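Local coordinates for PHD finger protein 3 (Homo sapiens, PDB 6Q2V), which probably binds zinc through its PHD finger and, through the SPOC domain present here, the phosphorylated C-terminal tail of RNA polymerase II, at residues D47-G52 with N109-V114; Y63-K68 with P129-P134; Q113-Y118 with I153-K158. All blocks are in the same frame, centred on the assembly; numbering follows the deposited sequence.

Followed from the N terminus, the chain reaches strand 48-55 and then helix 57-69, which supply the early segments of interactions 1 and 2. Interaction 1 closes the first loop when residues 109-114 come back to 47-52. Interaction 3 starts where interaction 1 ends, since Gln113 and Val114 belong to both, and it closes on 153-158 at the last strand. Interaction 2 crosses both of the others along the chain, joining the helix to 129-134. In space, interactions 1 and 3 meet at Ile49 and Met117, while Tyr63 and Ile67 of the helix pack on Ile153. Together they tie sheet, helix and connecting loops of the SPOC domain.

Interaction 1: D47-G52 with N109-V114; sequences DSIQVG and NNMKQV
Asn109 carries this contact, its side chain aimed at the strand residues Ser48 to Gln50. With CG anti to the carbonyl carbon (chi1 -66°), CB sets the amide on course for the strand, and contact begins one atom further out: CG lies 3.9 Å from Ser48 O. At the tip, the branches divide the work. OD1 accepts the backbone N-H of Gln50, with 3.2 Å between Gln50 N and Asn109 OD1 and an N-H...O angle of 162°. The bond is fairly straight at the hydrogen, but the donor stands 42° out of the carbonyl plane and therefore does not use a lone-pair direction. The other branch, ND2, packs against the aliphatic part of Gln50, 3.7 Å from CG of that residue; the two side-chain amide planes are almost perpendicular. An alanine at Asn109 is likely to leave Gln50 N without this acceptor and to open a gap beside Gln50 CG. A second, apolar touch lies further along the loop. Met111, present as selenomethionine, runs extended beyond CG and lays its terminal CE across Ile49 at about a right angle, 3.9 Å from Ile49 CG1 and equally close to CG2. Met111 also leans on Leu45 and Pro46. The contact thus fastens the loop between strands 104-107 and 114-122 to strand 48-55. That strand pairs on one edge with strand 15-21, through Phe18 and Asn20, and Gln50 also bonds through its backbone to Ala108, just beyond strand 104-107.

Interaction 2: Y63-K68 with P129-P134; sequences YVEKIK and PHPLVP
Lys68 and Pro131 make the polar join, in which Lys68 NZ donates to Pro131 O at 2.9 Å. The donor is tilted 20° from the carbonyl plane, with a C=O...N angle of 148°. To get there the lysine chain bends at chi2 and again at chi3 (-87°), bringing the ammonium group from the helix across to the loop. The same proline presents its ring to the preceding helical turn. Val64 CG1 lies 4.1 Å from Pro131 CB, an apolar touch, while Glu65 OE1 comes within 3.7 Å of both CB and CG of Pro131. Both side chains cross the proline at about a right angle and touch its CB and CG side. A second shell sets these groups in place. On the loop, a short 3-10 turn at His130 and Pro131 shapes the backbone, and Pro131 CD lies above one face of the His130 ring, offset toward its rim. Trp61, a turn earlier in helix 57-69, touches Pro129, Pro131 and Leu132. Beneath, Val64 packs on Ile75 and Leu151, and Leu132 reaches Leu151 as well; the loop between strands 114-122 and 147-155 is thereby held to helix 57-69, which itself rests on strands 73-82 and 147-155.

Interaction 3: Q113-Y118 with I153-K158; sequences QVKDMY and IRQKLK
Ile153 meets Tyr118 at the edge of the phenol ring: its CD1 lies in the ring plane, 3.5 Å from Tyr118 CE2, and the two side chains cross at a slant. The other branch of the isoleucine, CG2, is anti to the backbone N and turns instead to Lys115, 3.8 Å from its CB. Beyond that, Lys115 and Gln155 lie alongside each other and point the same way, with Lys115 CD 4.0 Å from Gln155 OE1. Gln113 and Leu157 approach from opposing directions; the extended glutamine brings OE1 to 3.7 Å from Leu157 CD1, and its NE2 lies 2.7 Å from Gln155 O. The backbones run antiparallel with a classic beta bulge, Lys115 and Asp116 both facing Ile153. Evidence for the register is a pair of bonds: Lys115 N donates to Ile153 O at 2.8 Å, and Ile153 N to Asp116 O at 2.9 Å, the latter nearly in line with the carbonyl (176°). Past the bulge, Asp116 and Ile153 share one face of the sheet, whereas Val114 and Arg154 share the other, where Arg154 bonds to Glu39 O and forms a salt bridge with Asp44. Strand 147-155 lies between strands 114-122 and 73-82, and helix 57-69 covers the Ile153 face through Val60, Tyr63 and Ile67.

Interaction 1: D47-G52 with N109-V114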
ATOM      1  N   ASP A  47       0.087   3.637 -14.508  1.00 62.35           N
ATOM      2  CA  ASP A  47      -1.064   4.520 -14.380  1.00 57.98           C
ATOM      3  C   ASP A  47      -2.247   3.852 -13.691  1.00 60.14           C
ATOM      4  O   ASP A  47      -3.172   4.555 -13.272  1.00 57.21           O
ATOM      5  CB  ASP A  47      -1.491   5.030 -15.757  1.00 58.03           C
ATOM      6  CG  ASP A  47      -0.549   6.081 -16.309  1.00 61.36           C
ATOM      7  OD1 ASP A  47       0.595   6.175 -15.817  1.00 59.89           O
ATOM      8  OD2 ASP A  47      -0.954   6.815 -17.236  1.00 61.51           O
ATOM      9  N   SER A  48      -2.240   2.527 -13.564  1.00 50.97           N
ATOM     10  CA  SER A  48      -3.341   1.809 -12.936  1.00 51.99           C
ATOM     11  C   SER A  48      -2.799   0.564 -12.252  1.00 61.27           C
ATOM     12  O   SER A  48      -2.025  -0.188 -12.852  1.00 77.26           O
ATOM     13  CB  SER A  48      -4.408   1.427 -13.965  1.00 61.29           C
ATOM     14  OG  SER A  48      -5.503   0.770 -13.349  1.00 63.44           O
ATOM     15  N   ILE A  49      -3.210   0.350 -11.006  1.00 57.26           N
ATOM     16  CA  ILE A  49      -2.787  -0.797 -10.211  1.00 51.65           C
ATOM     17  C   ILE A  49      -3.959  -1.763 -10.136  1.00 52.39           C
ATOM     18  O   ILE A  49      -4.990  -1.457  -9.522  1.00 59.19           O
ATOM     19  CB  ILE A  49      -2.322  -0.381  -8.809  1.00 52.67           C
ATOM     20  CG1 ILE A  49      -1.137   0.581  -8.901  1.00 50.46           C
ATOM     21  CG2 ILE A  49      -1.961  -1.608  -7.984  1.00 48.47           C
ATOM     22  CD1 ILE A  49      -0.587   1.000  -7.555  1.00 43.17           C
ATOM     23  N   GLN A  50      -3.808  -2.930 -10.754  1.00 57.43           N
ATOM     24  CA  GLN A  50      -4.836  -3.961 -10.697  1.00 58.40           C
ATOM     25  C   GLN A  50      -4.660  -4.780  -9.424  1.00 61.41           C
ATOM     26  O   GLN A  50      -3.619  -5.415  -9.226  1.00 65.98           O
ATOM     27  CB  GLN A  50      -4.767  -4.860 -11.930  1.00 65.12           C
ATOM     28  CG  GLN A  50      -4.616  -4.112 -13.245  1.00 72.11           C
ATOM     29  CD  GLN A  50      -5.853  -3.315 -13.612  1.00 71.51           C
ATOM     30  OE1 GLN A  50      -6.974  -3.689 -13.267  1.00 72.59           O
ATOM     31  NE2 GLN A  50      -5.654  -2.208 -14.320  1.00 62.13           N
ATOM     32  N   VAL A  51      -5.668  -4.757  -8.560  1.00 54.09           N
ATOM     33  CA  VAL A  51      -5.690  -5.561  -7.344  1.00 55.20           C
ATOM     34  C   VAL A  51      -6.494  -6.818  -7.655  1.00 58.48           C
ATOM     35  O   VAL A  51      -7.704  -6.749  -7.897  1.00 59.32           O
ATOM     36  CB  VAL A  51      -6.289  -4.787  -6.163  1.00 44.93           C
ATOM     37  CG1 VAL A  51      -6.583  -5.728  -5.004  1.00 53.70           C
ATOM     38  CG2 VAL A  51      -5.348  -3.672  -5.729  1.00 40.92           C
ATOM     39  N   GLY A  52      -5.829  -7.970  -7.651  1.00 69.24           N
ATOM     40  CA  GLY A  52      -6.455  -9.179  -8.151  1.00 72.29           C
ATOM     41  C   GLY A  52      -6.611 -10.325  -7.173  1.00 69.47           C
ATOM     42  O   GLY A  52      -6.436 -11.486  -7.556  1.00 64.81           O
ATOM     43  N   ASN A 109       0.025  -6.343 -11.308  1.00 74.38           N
ATOM     44  CA  ASN A 109       0.881  -5.926 -12.412  1.00 83.04           C
ATOM     45  C   ASN A 109       2.288  -6.496 -12.266  1.00 89.21           C
ATOM     46  O   ASN A 109       2.787  -6.718 -11.161  1.00 85.50           O
ATOM     47  CB  ASN A 109       0.954  -4.399 -12.484  1.00 83.59           C
ATOM     48  CG  ASN A 109      -0.375  -3.765 -12.839  1.00 82.92           C
ATOM     49  OD1 ASN A 109      -0.864  -2.886 -12.129  1.00 78.47           O
ATOM     50  ND2 ASN A 109      -0.966  -4.204 -13.944  1.00 80.89           N
ATOM     51  N   ASN A 110       2.924  -6.742 -13.410  1.00 91.03           N
ATOM     52  CA  ASN A 110       4.348  -7.067 -13.471  1.00 97.93           C
ATOM     53  C   ASN A 110       5.096  -5.743 -13.529  1.00 90.68           C
ATOM     54  O   ASN A 110       5.242  -5.148 -14.599  1.00 93.13           O
ATOM     55  CB  ASN A 110       4.650  -7.938 -14.685  1.00102.37           C
ATOM     56  CG  ASN A 110       5.791  -8.905 -14.447  1.00 99.84           C
ATOM     57  OD1 ASN A 110       6.234  -9.096 -13.317  1.00 89.04           O
ATOM     58  ND2 ASN A 110       6.276  -9.523 -15.521  1.00 90.49           N
HETATM   59  N   MSE A 111       5.561  -5.267 -12.379  1.00 77.37           N
HETATM   60  CA  MSE A 111       6.091  -3.910 -12.315  1.00 87.30           C
HETATM   61  C   MSE A 111       7.617  -3.877 -12.357  1.00 90.66           C
HETATM   62  O   MSE A 111       8.277  -4.917 -12.294  1.00 83.09           O
HETATM   63  CB  MSE A 111       5.580  -3.207 -11.056  1.00 85.48           C
HETATM   64  CG  MSE A 111       4.058  -3.105 -10.974  1.00 99.14           C
HETATM   65 SE   MSE A 111       3.445  -2.349  -9.278  1.00109.49          SE
HETATM   66  CE  MSE A 111       1.557  -2.066  -9.684  1.00 65.56           C
ATOM     67  N   LYS A 112       8.147  -2.656 -12.465  1.00 88.02           N
ATOM     68  CA  LYS A 112       9.569  -2.434 -12.714  1.00 80.46           C
ATOM     69  C   LYS A 112      10.444  -3.152 -11.691  1.00 81.56           C
ATOM     70  O   LYS A 112      11.283  -3.988 -12.046  1.00 89.49           O
ATOM     71  CB  LYS A 112       9.849  -0.929 -12.715  1.00 90.65           C
ATOM     72  CG  LYS A 112      11.250  -0.533 -12.278  1.00 83.03           C
ATOM     73  CD  LYS A 112      12.270  -0.744 -13.378  1.00 78.34           C
ATOM     74  CE  LYS A 112      13.517   0.086 -13.119  1.00 73.07           C
ATOM     75  NZ  LYS A 112      13.481   1.379 -13.855  1.00 61.16           N
ATOM     76  N   GLN A 113      10.263  -2.834 -10.413  1.00 79.31           N
ATOM     77  CA  GLN A 113      11.084  -3.421  -9.373  1.00 81.88           C
ATOM     78  C   GLN A 113      10.276  -4.002  -8.227  1.00 76.94           C
ATOM     79  O   GLN A 113      10.873  -4.526  -7.281  1.00 69.87           O
ATOM     80  CB  GLN A 113      12.065  -2.382  -8.810  1.00 81.51           C
ATOM     81  CG  GLN A 113      13.479  -2.902  -8.638  1.00 90.89           C
ATOM     82  CD  GLN A 113      14.428  -1.853  -8.090  1.00 99.17           C
ATOM     83  OE1 GLN A 113      14.910  -0.989  -8.822  1.00100.52           O
ATOM     84  NE2 GLN A 113      14.703  -1.928  -6.794  1.00 87.89           N
ATOM     85  N   VAL A 114       8.950  -3.911  -8.260  1.00 76.77           N
ATOM     86  CA  VAL A 114       8.194  -4.375  -7.104  1.00 73.37           C
ATOM     87  C   VAL A 114       8.182  -5.900  -7.156  1.00 60.46           C
ATOM     88  O   VAL A 114       7.775  -6.499  -8.153  1.00 70.44           O
ATOM     89  CB  VAL A 114       6.784  -3.761  -7.046  1.00 69.13           C
ATOM     90  CG1 VAL A 114       6.846  -2.275  -7.392  1.00 61.09           C
ATOM     91  CG2 VAL A 114       5.713  -4.517  -7.878  1.00 73.86           C
TER

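Interaction 2: Y63-K68 with P129-P134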
ATOM      1  N   TYR A  63       5.880 -12.982   5.812  1.00 61.72           N
ATOM      2  CA  TYR A  63       6.758 -12.647   4.696  1.00 57.16           C
ATOM      3  C   TYR A  63       7.541 -11.371   4.978  1.00 57.20           C
ATOM      4  O   TYR A  63       8.712 -11.254   4.600  1.00 59.70           O
ATOM      5  CB  TYR A  63       5.931 -12.511   3.415  1.00 61.94           C
ATOM      6  CG  TYR A  63       6.711 -12.062   2.199  1.00 58.21           C
ATOM      7  CD1 TYR A  63       7.937 -12.631   1.885  1.00 51.46           C
ATOM      8  CD2 TYR A  63       6.211 -11.076   1.359  1.00 62.28           C
ATOM      9  CE1 TYR A  63       8.649 -12.224   0.771  1.00 55.59           C
ATOM     10  CE2 TYR A  63       6.914 -10.663   0.244  1.00 66.53           C
ATOM     11  CZ  TYR A  63       8.132 -11.240  -0.045  1.00 62.76           C
ATOM     12  OH  TYR A  63       8.836 -10.831  -1.155  1.00 63.78           O
ATOM     13  N   VAL A  64       6.911 -10.404   5.650  1.00 58.56           N
ATOM     14  CA  VAL A  64       7.603  -9.170   6.006  1.00 64.75           C
ATOM     15  C   VAL A  64       8.669  -9.435   7.064  1.00 70.16           C
ATOM     16  O   VAL A  64       9.734  -8.805   7.054  1.00 63.61           O
ATOM     17  CB  VAL A  64       6.582  -8.112   6.471  1.00 62.67           C
ATOM     18  CG1 VAL A  64       7.276  -6.951   7.172  1.00 57.63           C
ATOM     19  CG2 VAL A  64       5.766  -7.612   5.288  1.00 54.23           C
ATOM     20  N   GLU A  65       8.418 -10.375   7.977  1.00 72.53           N
ATOM     21  CA  GLU A  65       9.399 -10.672   9.018  1.00 75.70           C
ATOM     22  C   GLU A  65      10.664 -11.279   8.426  1.00 74.94           C
ATOM     23  O   GLU A  65      11.781 -10.872   8.768  1.00 71.28           O
ATOM     24  CB  GLU A  65       8.788 -11.606  10.063  1.00 77.68           C
ATOM     25  CG  GLU A  65       8.987 -11.140  11.496  1.00 74.32           C
ATOM     26  CD  GLU A  65       8.309  -9.811  11.773  1.00 91.39           C
ATOM     27  OE1 GLU A  65       7.087  -9.705  11.535  1.00 92.52           O
ATOM     28  OE2 GLU A  65       8.998  -8.875  12.227  1.00 91.26           O
ATOM     29  N   LYS A  66      10.512 -12.256   7.529  1.00 77.08           N
ATOM     30  CA  LYS A  66      11.673 -12.865   6.891  1.00 78.83           C
ATOM     31  C   LYS A  66      12.347 -11.923   5.902  1.00 71.42           C
ATOM     32  O   LYS A  66      13.519 -12.128   5.571  1.00 71.16           O
ATOM     33  CB  LYS A  66      11.268 -14.161   6.188  1.00 72.00           C
ATOM     34  CG  LYS A  66      10.297 -15.011   6.989  1.00 79.27           C
ATOM     35  CD  LYS A  66      10.489 -16.494   6.720  1.00 82.72           C
ATOM     36  CE  LYS A  66       9.901 -17.331   7.846  1.00 87.14           C
ATOM     37  NZ  LYS A  66       8.435 -17.109   8.000  1.00 84.96           N
ATOM     38  N   ILE A  67      11.635 -10.899   5.427  1.00 65.36           N
ATOM     39  CA  ILE A  67      12.240  -9.931   4.519  1.00 66.75           C
ATOM     40  C   ILE A  67      13.048  -8.879   5.266  1.00 74.96           C
ATOM     41  O   ILE A  67      13.886  -8.203   4.656  1.00 73.81           O
ATOM     42  CB  ILE A  67      11.162  -9.269   3.645  1.00 58.02           C
ATOM     43  CG1 ILE A  67      11.688  -9.046   2.232  1.00 64.27           C
ATOM     44  CG2 ILE A  67      10.707  -7.944   4.236  1.00 75.00           C
ATOM     45  CD1 ILE A  67      10.672  -8.422   1.326  1.00 66.18           C
ATOM     46  N   LYS A  68      12.822  -8.721   6.572  1.00 79.76           N
ATOM     47  CA  LYS A  68      13.641  -7.824   7.374  1.00 79.36           C
ATOM     48  C   LYS A  68      14.910  -8.498   7.877  1.00 80.73           C
ATOM     49  O   LYS A  68      15.895  -7.806   8.154  1.00 81.24           O
ATOM     50  CB  LYS A  68      12.833  -7.285   8.557  1.00 71.70           C
ATOM     51  CG  LYS A  68      11.616  -6.468   8.152  1.00 73.19           C
ATOM     52  CD  LYS A  68      11.341  -5.343   9.137  1.00 76.39           C
ATOM     53  CE  LYS A  68      10.465  -5.811  10.287  1.00 69.70           C
ATOM     54  NZ  LYS A  68      10.071  -4.684  11.177  1.00 67.30           N
ATOM     55  N   PRO A 129      -0.192  -2.287  12.801  1.00 83.12           N
ATOM     56  CA  PRO A 129       0.299  -3.658  12.984  1.00 76.57           C
ATOM     57  C   PRO A 129       1.743  -3.677  13.455  1.00 75.24           C
ATOM     58  O   PRO A 129       2.543  -2.798  13.125  1.00 75.48           O
ATOM     59  CB  PRO A 129       0.158  -4.273  11.588  1.00 71.89           C
ATOM     60  CG  PRO A 129      -0.940  -3.493  10.953  1.00 74.57           C
ATOM     61  CD  PRO A 129      -0.784  -2.088  11.468  1.00 74.57           C
ATOM     62  N   HIS A 130       2.070  -4.702  14.240  1.00 80.93           N
ATOM     63  CA  HIS A 130       3.387  -4.759  14.861  1.00 75.31           C
ATOM     64  C   HIS A 130       4.567  -4.825  13.887  1.00 72.08           C
ATOM     65  O   HIS A 130       5.636  -4.311  14.253  1.00 67.69           O
ATOM     66  CB  HIS A 130       3.447  -5.932  15.860  1.00 75.40           C
ATOM     67  CG  HIS A 130       2.988  -7.249  15.308  1.00 94.65           C
ATOM     68  ND1 HIS A 130       1.734  -7.442  14.770  1.00100.02           N
ATOM     69  CD2 HIS A 130       3.617  -8.446  15.231  1.00 88.11           C
ATOM     70  CE1 HIS A 130       1.614  -8.697  14.373  1.00 99.22           C
ATOM     71  NE2 HIS A 130       2.743  -9.328  14.642  1.00 94.51           N
ATOM     72  N   PRO A 131       4.481  -5.417  12.687  1.00 66.97           N
ATOM     73  CA  PRO A 131       5.697  -5.514  11.857  1.00 69.24           C
ATOM     74  C   PRO A 131       6.124  -4.215  11.187  1.00 71.26           C
ATOM     75  O   PRO A 131       7.284  -4.122  10.767  1.00 74.24           O
ATOM     76  CB  PRO A 131       5.332  -6.583  10.816  1.00 69.00           C
ATOM     77  CG  PRO A 131       4.219  -7.346  11.435  1.00 67.98           C
ATOM     78  CD  PRO A 131       3.432  -6.313  12.167  1.00 67.01           C
ATOM     79  N   LEU A 132       5.248  -3.220  11.051  1.00 68.18           N
ATOM     80  CA  LEU A 132       5.659  -1.929  10.512  1.00 68.36           C
ATOM     81  C   LEU A 132       6.146  -0.978  11.597  1.00 68.99           C
ATOM     82  O   LEU A 132       6.258   0.225  11.344  1.00 66.55           O
ATOM     83  CB  LEU A 132       4.509  -1.291   9.728  1.00 61.48           C
ATOM     84  CG  LEU A 132       3.790  -2.290   8.825  1.00 60.98           C
ATOM     85  CD1 LEU A 132       2.537  -1.678   8.229  1.00 45.85           C
ATOM     86  CD2 LEU A 132       4.737  -2.775   7.738  1.00 64.80           C
ATOM     87  N   VAL A 133       6.522  -1.519  12.750  1.00 78.30           N
ATOM     88  CA  VAL A 133       6.595  -0.839  14.043  1.00 73.29           C
ATOM     89  C   VAL A 133       7.186   0.576  13.957  1.00 75.53           C
ATOM     90  O   VAL A 133       6.379   1.506  13.822  1.00 73.95           O
ATOM     91  CB  VAL A 133       7.244  -1.796  15.065  1.00 88.20           C
ATOM     92  CG1 VAL A 133       8.575  -2.381  14.535  1.00 84.29           C
ATOM     93  CG2 VAL A 133       7.358  -1.176  16.437  1.00 95.35           C
ATOM     94  N   PRO A 134       8.538   0.874  13.995  1.00 80.13           N
ATOM     95  CA  PRO A 134       8.891   2.298  13.919  1.00 75.80           C
ATOM     96  C   PRO A 134       9.052   2.755  12.479  1.00 74.49           C
ATOM     97  O   PRO A 134       9.744   2.113  11.682  1.00 68.09           O
ATOM     98  CB  PRO A 134      10.206   2.384  14.706  1.00 70.66           C
ATOM     99  CG  PRO A 134      10.794   1.000  14.632  1.00 78.42           C
ATOM    100  CD  PRO A 134       9.792   0.089  13.949  1.00 84.57           C
TER

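Interaction 3: Q113-Y118 with I153-K158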
ATOM      1  N   GLN A 113      10.263  -2.834 -10.413  1.00 79.31           N
ATOM      2  CA  GLN A 113      11.084  -3.421  -9.373  1.00 81.88           C
ATOM      3  C   GLN A 113      10.276  -4.002  -8.227  1.00 76.94           C
ATOM      4  O   GLN A 113      10.873  -4.526  -7.281  1.00 69.87           O
ATOM      5  CB  GLN A 113      12.065  -2.382  -8.810  1.00 81.51           C
ATOM      6  CG  GLN A 113      13.479  -2.902  -8.638  1.00 90.89           C
ATOM      7  CD  GLN A 113      14.428  -1.853  -8.090  1.00 99.17           C
ATOM      8  OE1 GLN A 113      14.910  -0.989  -8.822  1.00100.52           O
ATOM      9  NE2 GLN A 113      14.703  -1.928  -6.794  1.00 87.89           N
ATOM     10  N   VAL A 114       8.950  -3.911  -8.260  1.00 76.77           N
ATOM     11  CA  VAL A 114       8.194  -4.375  -7.104  1.00 73.37           C
ATOM     12  C   VAL A 114       8.182  -5.900  -7.156  1.00 60.46           C
ATOM     13  O   VAL A 114       7.775  -6.499  -8.153  1.00 70.44           O
ATOM     14  CB  VAL A 114       6.784  -3.761  -7.046  1.00 69.13           C
ATOM     15  CG1 VAL A 114       6.846  -2.275  -7.392  1.00 61.09           C
ATOM     16  CG2 VAL A 114       5.713  -4.517  -7.878  1.00 73.86           C
ATOM     17  N   LYS A 115       8.771  -6.530  -6.140  1.00 52.83           N
ATOM     18  CA  LYS A 115       8.667  -7.978  -6.011  1.00 57.49           C
ATOM     19  C   LYS A 115       7.238  -8.360  -5.661  1.00 64.30           C
ATOM     20  O   LYS A 115       6.653  -9.266  -6.264  1.00 63.04           O
ATOM     21  CB  LYS A 115       9.657  -8.486  -4.954  1.00 59.99           C
ATOM     22  CG  LYS A 115      11.113  -8.397  -5.391  1.00 74.06           C
ATOM     23  CD  LYS A 115      11.376  -9.272  -6.604  1.00 56.95           C
ATOM     24  CE  LYS A 115      11.525 -10.724  -6.188  1.00 57.21           C
ATOM     25  NZ  LYS A 115      11.836 -11.614  -7.337  1.00 68.42           N
ATOM     26  N   ASP A 116       6.641  -7.619  -4.730  1.00 66.52           N
ATOM     27  CA  ASP A 116       5.250  -7.793  -4.355  1.00 61.54           C
ATOM     28  C   ASP A 116       4.723  -6.478  -3.796  1.00 57.18           C
ATOM     29  O   ASP A 116       5.479  -5.674  -3.245  1.00 60.34           O
ATOM     30  CB  ASP A 116       5.084  -8.914  -3.324  1.00 65.84           C
ATOM     31  CG  ASP A 116       5.144 -10.293  -3.947  1.00 70.21           C
ATOM     32  OD1 ASP A 116       5.915 -11.140  -3.450  1.00 70.89           O
ATOM     33  OD2 ASP A 116       4.421 -10.530  -4.937  1.00 80.69           O
HETATM   34  N   MSE A 117       3.420  -6.270  -3.946  1.00 54.42           N
HETATM   35  CA  MSE A 117       2.761  -5.102  -3.370  1.00 47.77           C
HETATM   36  C   MSE A 117       1.431  -5.495  -2.740  1.00 46.25           C
HETATM   37  O   MSE A 117       0.635  -6.217  -3.344  1.00 38.34           O
HETATM   38  CB  MSE A 117       2.543  -4.020  -4.427  1.00 46.59           C
HETATM   39  CG  MSE A 117       1.716  -2.843  -3.933  1.00 56.57           C
HETATM   40 SE   MSE A 117       1.828  -1.274  -5.080  1.00 92.57          SE
HETATM   41  CE  MSE A 117       0.645  -0.091  -4.078  1.00 59.01           C
ATOM     42  N   TYR A 118       1.191  -5.012  -1.522  1.00 49.08           N
ATOM     43  CA  TYR A 118       0.008  -5.368  -0.754  1.00 49.89           C
ATOM     44  C   TYR A 118      -0.736  -4.111  -0.329  1.00 50.36           C
ATOM     45  O   TYR A 118      -0.129  -3.169   0.193  1.00 50.76           O
ATOM     46  CB  TYR A 118       0.381  -6.207   0.473  1.00 45.30           C
ATOM     47  CG  TYR A 118       1.150  -7.466   0.137  1.00 55.34           C
ATOM     48  CD1 TYR A 118       0.488  -8.640  -0.200  1.00 49.80           C
ATOM     49  CD2 TYR A 118       2.539  -7.480   0.154  1.00 55.13           C
ATOM     50  CE1 TYR A 118       1.189  -9.793  -0.509  1.00 50.29           C
ATOM     51  CE2 TYR A 118       3.247  -8.627  -0.155  1.00 53.64           C
ATOM     52  CZ  TYR A 118       2.569  -9.780  -0.485  1.00 50.86           C
ATOM     53  OH  TYR A 118       3.271 -10.923  -0.792  1.00 61.43           O
ATOM     54  N   ILE A 153       7.175  -3.816  -1.754  1.00 56.97           N
ATOM     55  CA  ILE A 153       8.351  -4.645  -1.513  1.00 60.34           C
ATOM     56  C   ILE A 153       9.223  -4.587  -2.760  1.00 56.26           C
ATOM     57  O   ILE A 153       8.784  -4.978  -3.849  1.00 54.09           O
ATOM     58  CB  ILE A 153       7.960  -6.093  -1.173  1.00 58.88           C
ATOM     59  CG1 ILE A 153       7.533  -6.195   0.294  1.00 50.15           C
ATOM     60  CG2 ILE A 153       9.100  -7.047  -1.485  1.00 55.76           C
ATOM     61  CD1 ILE A 153       6.407  -7.174   0.535  1.00 44.31           C
ATOM     62  N   ARG A 154      10.452  -4.092  -2.604  1.00 57.27           N
ATOM     63  CA  ARG A 154      11.339  -3.840  -3.731  1.00 65.76           C
ATOM     64  C   ARG A 154      12.715  -4.436  -3.470  1.00 62.87           C
ATOM     65  O   ARG A 154      13.188  -4.471  -2.331  1.00 65.55           O
ATOM     66  CB  ARG A 154      11.482  -2.338  -4.009  1.00 65.06           C
ATOM     67  CG  ARG A 154      10.299  -1.500  -3.554  1.00 67.40           C
ATOM     68  CD  ARG A 154      10.607  -0.018  -3.651  1.00 62.78           C
ATOM     69  NE  ARG A 154      10.778   0.411  -5.035  1.00 61.40           N
ATOM     70  CZ  ARG A 154      11.111   1.645  -5.398  1.00 66.88           C
ATOM     71  NH1 ARG A 154      11.310   2.578  -4.476  1.00 50.58           N
ATOM     72  NH2 ARG A 154      11.244   1.946  -6.682  1.00 72.47           N
ATOM     73  N   GLN A 155      13.359  -4.884  -4.545  1.00 66.31           N
ATOM     74  CA  GLN A 155      14.692  -5.464  -4.447  1.00 56.73           C
ATOM     75  C   GLN A 155      15.719  -4.393  -4.092  1.00 62.44           C
ATOM     76  O   GLN A 155      15.662  -3.267  -4.592  1.00 71.02           O
ATOM     77  CB  GLN A 155      15.063  -6.143  -5.766  1.00 55.31           C
ATOM     78  CG  GLN A 155      16.367  -6.915  -5.733  1.00 62.86           C
ATOM     79  CD  GLN A 155      16.214  -8.315  -5.167  1.00 70.78           C
ATOM     80  OE1 GLN A 155      15.160  -8.938  -5.290  1.00 71.14           O
ATOM     81  NE2 GLN A 155      17.275  -8.818  -4.548  1.00 58.48           N
ATOM     82  N   LYS A 156      16.667  -4.755  -3.230  1.00 62.26           N
ATOM     83  CA  LYS A 156      17.634  -3.808  -2.680  1.00 65.42           C
ATOM     84  C   LYS A 156      18.774  -3.582  -3.672  1.00 68.48           C
ATOM     85  O   LYS A 156      19.490  -4.528  -4.017  1.00 64.75           O
ATOM     86  CB  LYS A 156      18.172  -4.341  -1.353  1.00 62.29           C
ATOM     87  CG  LYS A 156      19.276  -3.533  -0.706  1.00 58.69           C
ATOM     88  CD  LYS A 156      18.994  -3.364   0.781  1.00 68.44           C
ATOM     89  CE  LYS A 156      20.255  -3.519   1.619  1.00 69.28           C
ATOM     90  NZ  LYS A 156      19.952  -4.111   2.957  1.00 71.16           N
ATOM     91  N   LEU A 157      18.944  -2.340  -4.130  1.00 63.41           N
ATOM     92  CA  LEU A 157      20.044  -2.002  -5.033  1.00 65.20           C
ATOM     93  C   LEU A 157      20.161  -0.485  -5.154  1.00 69.55           C
ATOM     94  O   LEU A 157      19.340   0.269  -4.624  1.00 75.23           O
ATOM     95  CB  LEU A 157      19.862  -2.643  -6.415  1.00 60.95           C
ATOM     96  CG  LEU A 157      18.510  -2.490  -7.116  1.00 66.19           C
ATOM     97  CD1 LEU A 157      18.517  -1.277  -8.020  1.00 74.12           C
ATOM     98  CD2 LEU A 157      18.175  -3.740  -7.912  1.00 56.15           C
ATOM     99  N   LYS A 158      21.209  -0.054  -5.863  1.00 67.54           N
ATOM    100  CA  LYS A 158      21.474   1.345  -6.187  1.00 68.72           C
ATOM    101  C   LYS A 158      21.645   1.459  -7.695  1.00 70.46           C
ATOM    102  O   LYS A 158      22.408   0.691  -8.288  1.00 71.54           O
ATOM    103  CB  LYS A 158      22.732   1.849  -5.467  1.00 69.73           C
ATOM    104  CG  LYS A 158      22.462   2.592  -4.169  1.00 81.88           C
ATOM    105  CD  LYS A 158      23.751   2.838  -3.390  1.00 84.14           C
ATOM    106  CE  LYS A 158      24.764   3.655  -4.178  1.00 82.34           C
ATOM    107  NZ  LYS A 158      24.204   4.955  -4.638  1.00 75.50           N
TER